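PDB 5MJR: protein Thf1 from Thermosynechococcus elongatus, which may take part in photosynthetic membrane biogenesis and associates with the FtsH protease complex involved in photosystem II repair. Local coordinates for residues I39-I42 against Y43-I47; E48-L51 against V52-H55; R92-H95 against A96-A100. One frame throughout, in Å; residues are numbered along the deposited sequence.

Overall arrangement
All three contacts are local: contact 1 lies at the entry and first turns of helix 41-58, contacts 2 and 3 between successive turns within a helix. Contacts 1 and 2 follow one another along helix 41-58, with centres about 12 Å apart. Contact 3 belongs to helix 90-100, which packs beside them; its centre is about 14 Å from that of contact 1 and about 12 Å from that of contact 2. I47 CD1 of contact 1 meets I93 CG2 at 3.9 Å, and L50 CD2 of contact 2 meets L97 CD1 at 3.8 Å. Helix 24-34 touches all three, its F31 packing on I39, I47, L51, I93, A96 and A100, so the buried sides of the three contacts meet around F31.

Contact 1: residues I39-I42 against Y43-I47; sequences IHSI and YRRFI
R44 folds back over the residues that lead into its own helix, and its path can be followed atom by atom. CB lies near the carbonyl oxygens of H40 and S41. CG, anti to the carbonyl carbon of R44 (chi1 -70°), packs against I39 CG2 at 3.6 Å, and CD passes I39 O. A bend at chi3 (-39°) then swings the guanidinium round until NH1 donates to I39 O at 2.9 Å, the oxygen lying in the guanidinium plane, while S41 CA covers one face of the group. This clasp spans a helix N-cap made by a histidine: H40 precedes the first turn, and its ring nitrogen ND1 accepts from I42 N at 3.0 Å, satisfying one of the amides that the first turn leaves without a helical partner. H40 O in turn receives R44 N at 2.9 Å and, weakly, Y43 N. On the apolar side I39 CG2 also rests on Y43 CB at 3.7 Å, and F31 of helix 24-34 packs on both I39 and I47. The guanidinium of R45 lies with one face over S41 O and I42 CA; its NH1 donates to a water at 2.9 Å, and S41 OG stands 2.7 Å from the same water, hydrogen-bonded to it.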
loop_
_atom_site.group_PDB
_atom_site.type_symbol
_atom_site.label_atom_id
_atom_site.label_comp_id
_atom_site.label_asym_id
_atom_site.label_seq_id
_atom_site.Cartn_x
_atom_site.Cartn_y
_atom_site.Cartn_z
ATOM N N ILE A 39 3.859 -7.384 -21.474
ATOM C CA ILE A 39 2.986 -6.495 -20.675
ATOM C C ILE A 39 2.654 -5.249 -21.511
ATOM O O ILE A 39 3.559 -4.574 -22.030
ATOM C CB ILE A 39 3.688 -6.001 -19.379
ATOM C CG1 ILE A 39 4.110 -7.213 -18.525
ATOM C CG2 ILE A 39 2.782 -5.043 -18.601
ATOM C CD1 ILE A 39 5.010 -6.817 -17.376
ATOM N N HIS A 40 1.367 -4.930 -21.644
ATOM C CA HIS A 40 1.007 -3.765 -22.427
ATOM C C HIS A 40 1.661 -2.512 -21.953
ATOM O O HIS A 40 1.803 -2.320 -20.715
ATOM C CB HIS A 40 -0.527 -3.598 -22.417
ATOM C CG HIS A 40 -1.025 -2.663 -23.420
ATOM N ND1 HIS A 40 -1.087 -1.320 -23.210
ATOM C CD2 HIS A 40 -1.461 -2.889 -24.705
ATOM C CE1 HIS A 40 -1.449 -0.730 -24.349
ATOM N NE2 HIS A 40 -1.702 -1.681 -25.250
ATOM N N SER A 41 2.048 -1.608 -22.820
ATOM C CA SER A 41 2.644 -0.319 -22.436
ATOM C C SER A 41 1.935 0.477 -21.368
ATOM O O SER A 41 2.575 1.106 -20.559
ATOM C CB SER A 41 2.898 0.594 -23.680
ATOM O OG SER A 41 1.740 0.769 -24.369
ATOM N N ILE A 42 0.602 0.439 -21.389
ATOM C CA ILE A 42 -0.124 1.175 -20.339
ATOM C C ILE A 42 0.338 0.686 -18.955
ATOM O O ILE A 42 0.555 1.515 -18.027
ATOM C CB ILE A 42 -1.626 0.958 -20.531
ATOM C CG1 ILE A 42 -2.177 1.639 -21.748
ATOM C CG2 ILE A 42 -2.388 1.424 -19.305
ATOM C CD1 ILE A 42 -3.572 1.205 -22.148
ATOM N N TYR A 43 0.436 -0.627 -18.822
ATOM C CA TYR A 43 0.742 -1.246 -17.537
ATOM C C TYR A 43 2.229 -1.269 -17.234
ATOM O O TYR A 43 2.610 -1.087 -16.082
ATOM C CB TYR A 43 0.136 -2.645 -17.521
ATOM C CG TYR A 43 -1.352 -2.569 -17.435
ATOM C CD1 TYR A 43 -1.994 -2.288 -16.233
ATOM C CD2 TYR A 43 -2.180 -2.681 -18.533
ATOM C CE1 TYR A 43 -3.355 -2.191 -16.122
ATOM C CE2 TYR A 43 -3.540 -2.557 -18.474
ATOM C CZ TYR A 43 -4.145 -2.326 -17.271
ATOM O OH TYR A 43 -5.475 -2.179 -17.155
ATOM N N ARG A 44 3.070 -1.336 -18.261
ATOM C CA ARG A 44 4.538 -1.206 -18.016
ATOM C C ARG A 44 4.806 0.141 -17.373
ATOM O O ARG A 44 5.673 0.215 -16.464
ATOM C CB ARG A 44 5.328 -1.362 -19.297
ATOM C CG ARG A 44 5.302 -2.763 -19.812
ATOM C CD ARG A 44 6.418 -3.160 -20.809
ATOM N NE ARG A 44 6.777 -2.100 -21.788
ATOM C CZ ARG A 44 6.223 -1.937 -22.994
ATOM N NH1 ARG A 44 5.226 -2.684 -23.435
ATOM N NH2 ARG A 44 6.614 -0.952 -23.814
ATOM N N ARG A 45 4.106 1.221 -17.773
ATOM C CA ARG A 45 4.353 2.487 -17.174
ATOM C C ARG A 45 4.042 2.461 -15.636
ATOM O O ARG A 45 4.823 2.912 -14.809
ATOM C CB ARG A 45 3.549 3.605 -17.837
ATOM C CG ARG A 45 3.920 3.963 -19.230
ATOM C CD ARG A 45 3.332 5.280 -19.801
ATOM N NE ARG A 45 1.882 5.196 -20.139
ATOM C CZ ARG A 45 1.392 4.673 -21.294
ATOM N NH1 ARG A 45 2.206 4.176 -22.250
ATOM N NH2 ARG A 45 0.071 4.681 -21.553
ATOM N N PHE A 46 2.885 1.888 -15.251
ATOM C CA PHE A 46 2.473 1.827 -13.849
ATOM C C PHE A 46 3.402 0.908 -13.065
ATOM O O PHE A 46 3.833 1.228 -11.925
ATOM C CB PHE A 46 1.005 1.423 -13.761
ATOM C CG PHE A 46 0.028 2.550 -13.952
ATOM C CD1 PHE A 46 -0.230 3.091 -15.166
ATOM C CD2 PHE A 46 -0.634 3.044 -12.843
ATOM C CE1 PHE A 46 -1.101 4.208 -15.333
ATOM C CE2 PHE A 46 -1.558 4.057 -12.948
ATOM C CZ PHE A 46 -1.783 4.676 -14.226
ATOM N N ILE A 47 3.747 -0.252 -13.634
ATOM C CA ILE A 47 4.591 -1.210 -12.948
ATOM C C ILE A 47 5.983 -0.663 -12.744
ATOM O O ILE A 47 6.555 -0.750 -11.624
ATOM C CB ILE A 47 4.606 -2.567 -13.668
ATOM C CG1 ILE A 47 3.224 -3.213 -13.630
ATOM C CG2 ILE A 47 5.669 -3.481 -13.105
ATOM C CD1 ILE A 47 3.042 -4.259 -14.716
HETATM O O HOH W 1 0.314 3.099 -24.236
#

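Contact 2: residues E48-L51 against V52-H55; sequences EELL and VEIH
L50 and I54, one helical turn apart, slant across each other, with L50 CG 3.9 Å from I54 CD1. The leucine leaves the backbone with CG anti to N (chi1 -172°), which carries CD1 forward along the helix, where it meets both I54 CD1 and the acid of E53. I54 takes the other course: its CG1 stands beside its own N and runs back over L50 O at 3.4 Å, the oxygen that I54 N already holds by a hydrogen bond of 3.0 Å. E53 stretches out straight beyond CG and lies askew to L50, its OE1 3.6 Å from L50 CD1. V52, on another side of the helix, sets CG2 against E48 O at 3.3 Å. The backbone bonds from V52 N, E53 N, I54 N and H55 N to the residues four earlier keep these turns regular. Outside the two segments, L50 packs on L97 of helix 90-100 and F80 of helix 67-80, and I54 on V73. E48 OE1 makes a salt bridge with K28 and OE2 a hydrogen bond with Y32 OH. L50 CD1 thus lies beside a carboxylate whose OE1 is paired elsewhere, with R150, and may slightly reduce solvent contact on that side.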
loop_
_atom_site.group_PDB
_atom_site.type_symbol
_atom_site.label_atom_id
_atom_site.label_comp_id
_atom_site.label_asym_id
_atom_site.label_seq_id
_atom_site.Cartn_x
_atom_site.Cartn_y
_atom_site.Cartn_z
ATOM N N GLU A 48 6.567 -0.035 -13.767
ATOM C CA GLU A 48 7.898 0.532 -13.593
ATOM C C GLU A 48 7.878 1.710 -12.573
ATOM O O GLU A 48 8.857 1.867 -11.829
ATOM C CB GLU A 48 8.529 0.917 -14.939
ATOM C CG GLU A 48 8.858 -0.305 -15.819
ATOM C CD GLU A 48 9.689 0.009 -17.064
ATOM O OE1 GLU A 48 10.120 1.179 -17.224
ATOM O OE2 GLU A 48 9.794 -0.974 -17.880
ATOM N N GLU A 49 6.801 2.535 -12.582
ATOM C CA GLU A 49 6.716 3.604 -11.596
ATOM C C GLU A 49 6.705 2.960 -10.168
ATOM O O GLU A 49 7.389 3.494 -9.277
ATOM C CB GLU A 49 5.470 4.455 -11.815
ATOM C CG GLU A 49 5.558 5.509 -12.895
ATOM C CD GLU A 49 4.370 6.487 -12.938
ATOM O OE1 GLU A 49 3.646 6.603 -11.921
ATOM O OE2 GLU A 49 4.229 7.117 -14.027
ATOM N N LEU A 50 5.986 1.913 -9.964
ATOM C CA LEU A 50 5.913 1.237 -8.652
ATOM C C LEU A 50 7.299 0.657 -8.296
ATOM O O LEU A 50 7.740 0.725 -7.148
ATOM C CB LEU A 50 4.785 0.222 -8.609
ATOM C CG LEU A 50 4.500 -0.396 -7.252
ATOM C CD1 LEU A 50 4.184 0.630 -6.147
ATOM C CD2 LEU A 50 3.432 -1.427 -7.401
ATOM N N LEU A 51 7.939 0.016 -9.314
ATOM C CA LEU A 51 9.276 -0.572 -9.042
ATOM C C LEU A 51 10.234 0.528 -8.565
ATOM O O LEU A 51 11.027 0.292 -7.634
ATOM C CB LEU A 51 9.843 -1.237 -10.348
ATOM C CG LEU A 51 9.241 -2.572 -10.715
ATOM C CD1 LEU A 51 9.751 -2.937 -12.116
ATOM C CD2 LEU A 51 9.690 -3.708 -9.769
ATOM N N VAL A 52 10.235 1.675 -9.220
ATOM C CA VAL A 52 11.091 2.769 -8.825
ATOM C C VAL A 52 10.760 3.276 -7.400
ATOM O O VAL A 52 11.646 3.496 -6.579
ATOM C CB VAL A 52 11.047 3.929 -9.846
ATOM C CG1 VAL A 52 11.747 5.175 -9.354
ATOM C CG2 VAL A 52 11.637 3.438 -11.217
ATOM N N GLU A 53 9.448 3.478 -7.184
ATOM C CA GLU A 53 8.997 4.010 -5.883
ATOM C C GLU A 53 9.438 3.115 -4.747
ATOM O O GLU A 53 9.979 3.640 -3.739
ATOM C CB GLU A 53 7.442 4.143 -5.953
ATOM C CG GLU A 53 6.854 4.733 -4.705
ATOM C CD GLU A 53 5.360 4.885 -4.774
ATOM O OE1 GLU A 53 4.708 4.177 -5.608
ATOM O OE2 GLU A 53 4.793 5.686 -3.983
ATOM N N ILE A 54 9.283 1.819 -4.846
ATOM C CA ILE A 54 9.656 0.909 -3.785
ATOM C C ILE A 54 11.157 0.902 -3.626
ATOM O O ILE A 54 11.686 0.874 -2.549
ATOM C CB ILE A 54 9.078 -0.500 -4.037
ATOM C CG1 ILE A 54 7.542 -0.474 -4.011
ATOM C CG2 ILE A 54 9.674 -1.485 -3.075
ATOM C CD1 ILE A 54 6.885 -1.723 -4.445
ATOM N N HIS A 55 11.893 0.885 -4.794
ATOM C CA HIS A 55 13.357 0.818 -4.714
ATOM C C HIS A 55 13.856 2.052 -3.903
ATOM O O HIS A 55 14.735 1.948 -3.064
ATOM C CB HIS A 55 13.909 0.814 -6.140
ATOM C CG HIS A 55 15.367 0.741 -6.170
ATOM N ND1 HIS A 55 16.044 -0.428 -6.478
ATOM C CD2 HIS A 55 16.294 1.703 -5.966
ATOM C CE1 HIS A 55 17.344 -0.159 -6.423
ATOM N NE2 HIS A 55 17.539 1.118 -6.080
#

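Contact 3: residues R92-H95 against A96-A100; sequences RIFH and ALCVA
L97 N donates to I93 O at 2.9 Å, the shortest of four successive i to i+4 backbone bonds that join R92-H95 to A96-A100. In the next, F94 O accepts from C98 N at 3.0 Å, and the same two residues also meet through their side chains. F94, with CG anti to the backbone N (chi1 -175°), places its ring where C98 SG can lie over it. C98 SG sits above one face of the F94 ring, 3.8 Å from its centroid and 25° off the normal. This C98 SG is offset toward the rim, 3.5 Å from F94 CZ. A similar overlap joins H95 and V99, again four residues apart: V99 CG1 stands above one face of the H95 imidazole, 4.1 Å from its centroid, in a CH-pi contact. Both V99 methyls also lie close to H95 O, which accepts from V99 N in a bond of 173° at the hydrogen. P105 of helix 105-113 touches F94, H95 and C98, and F77 of helix 67-80 meets the F94 ring edge to face. L97 instead faces L50 and L51 of helix 41-58, while A96 packs on F31 and A34 of helix 24-34. The pattern is that of an amphipathic helix in an all-alpha bundle, with a Cys sulfur-aromatic contact between successive turns on a buried side and the histidine at the exposed margin.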
loop_
_atom_site.group_PDB
_atom_site.type_symbol
_atom_site.label_atom_id
_atom_site.label_comp_id
_atom_site.label_asym_id
_atom_site.label_seq_id
_atom_site.Cartn_x
_atom_site.Cartn_y
_atom_site.Cartn_z
ATOM N N ARG A 92 1.575 -13.560 -11.370
ATOM C CA ARG A 92 2.962 -13.723 -11.725
ATOM C C ARG A 92 3.659 -12.390 -11.775
ATOM O O ARG A 92 4.836 -12.266 -11.391
ATOM C CB ARG A 92 3.087 -14.339 -13.191
ATOM C CG ARG A 92 2.785 -15.780 -13.206
ATOM C CD ARG A 92 2.631 -16.234 -14.666
ATOM N NE ARG A 92 2.519 -17.674 -14.878
ATOM C CZ ARG A 92 1.480 -18.324 -15.400
ATOM N NH1 ARG A 92 0.343 -17.696 -15.780
ATOM N NH2 ARG A 92 1.563 -19.658 -15.540
ATOM N N ILE A 93 3.000 -11.358 -12.222
ATOM C CA ILE A 93 3.569 -10.031 -12.228
ATOM C C ILE A 93 3.850 -9.522 -10.766
ATOM O O ILE A 93 4.890 -8.939 -10.510
ATOM C CB ILE A 93 2.678 -8.997 -12.990
ATOM C CG1 ILE A 93 2.703 -9.360 -14.504
ATOM C CG2 ILE A 93 3.072 -7.586 -12.731
ATOM C CD1 ILE A 93 1.723 -8.634 -15.336
ATOM N N PHE A 94 2.862 -9.748 -9.862
ATOM C CA PHE A 94 3.085 -9.359 -8.473
ATOM C C PHE A 94 4.305 -10.089 -7.841
ATOM O O PHE A 94 5.120 -9.478 -7.170
ATOM C CB PHE A 94 1.852 -9.580 -7.661
ATOM C CG PHE A 94 1.992 -9.073 -6.253
ATOM C CD1 PHE A 94 1.912 -7.718 -6.034
ATOM C CD2 PHE A 94 2.199 -9.951 -5.195
ATOM C CE1 PHE A 94 2.083 -7.176 -4.724
ATOM C CE2 PHE A 94 2.349 -9.465 -3.896
ATOM C CZ PHE A 94 2.303 -8.048 -3.711
ATOM N N HIS A 95 4.401 -11.377 -8.159
ATOM C CA HIS A 95 5.508 -12.174 -7.661
ATOM C C HIS A 95 6.819 -11.538 -8.126
ATOM O O HIS A 95 7.769 -11.339 -7.370
ATOM C CB HIS A 95 5.324 -13.618 -8.088
ATOM C CG HIS A 95 6.529 -14.486 -7.720
ATOM N ND1 HIS A 95 7.696 -14.489 -8.516
ATOM C CD2 HIS A 95 6.688 -15.448 -6.774
ATOM C CE1 HIS A 95 8.574 -15.348 -8.032
ATOM N NE2 HIS A 95 8.006 -15.856 -6.914
ATOM N N ALA A 96 6.880 -11.283 -9.437
ATOM C CA ALA A 96 8.076 -10.715 -10.047
ATOM C C ALA A 96 8.460 -9.358 -9.476
ATOM O O ALA A 96 9.646 -9.033 -9.221
ATOM C CB ALA A 96 7.945 -10.689 -11.555
ATOM N N LEU A 97 7.441 -8.529 -9.262
ATOM C CA LEU A 97 7.637 -7.199 -8.701
ATOM C C LEU A 97 8.265 -7.358 -7.295
ATOM O O LEU A 97 9.249 -6.687 -6.988
ATOM C CB LEU A 97 6.265 -6.500 -8.592
ATOM C CG LEU A 97 6.383 -5.042 -8.029
ATOM C CD1 LEU A 97 5.714 -4.032 -8.945
ATOM C CD2 LEU A 97 5.546 -5.054 -6.843
ATOM N N CYS A 98 7.749 -8.252 -6.487
ATOM C CA CYS A 98 8.290 -8.353 -5.130
ATOM C C CYS A 98 9.700 -8.904 -5.098
ATOM O O CYS A 98 10.598 -8.362 -4.417
ATOM C CB CYS A 98 7.359 -9.209 -4.261
ATOM S SG CYS A 98 5.797 -8.397 -3.886
ATOM N N VAL A 99 9.942 -9.987 -5.864
ATOM C CA VAL A 99 11.287 -10.557 -5.841
ATOM C C VAL A 99 12.296 -9.584 -6.416
ATOM O O VAL A 99 13.447 -9.522 -5.914
ATOM C CB VAL A 99 11.363 -11.964 -6.440
ATOM C CG1 VAL A 99 10.468 -12.943 -5.770
ATOM C CG2 VAL A 99 11.140 -12.008 -7.856
ATOM N N ALA A 100 11.912 -8.790 -7.419
ATOM C CA ALA A 100 12.817 -7.782 -7.968
ATOM C C ALA A 100 13.239 -6.720 -6.933
ATOM O O ALA A 100 14.316 -6.119 -7.045
ATOM C CB ALA A 100 12.174 -7.116 -9.144
#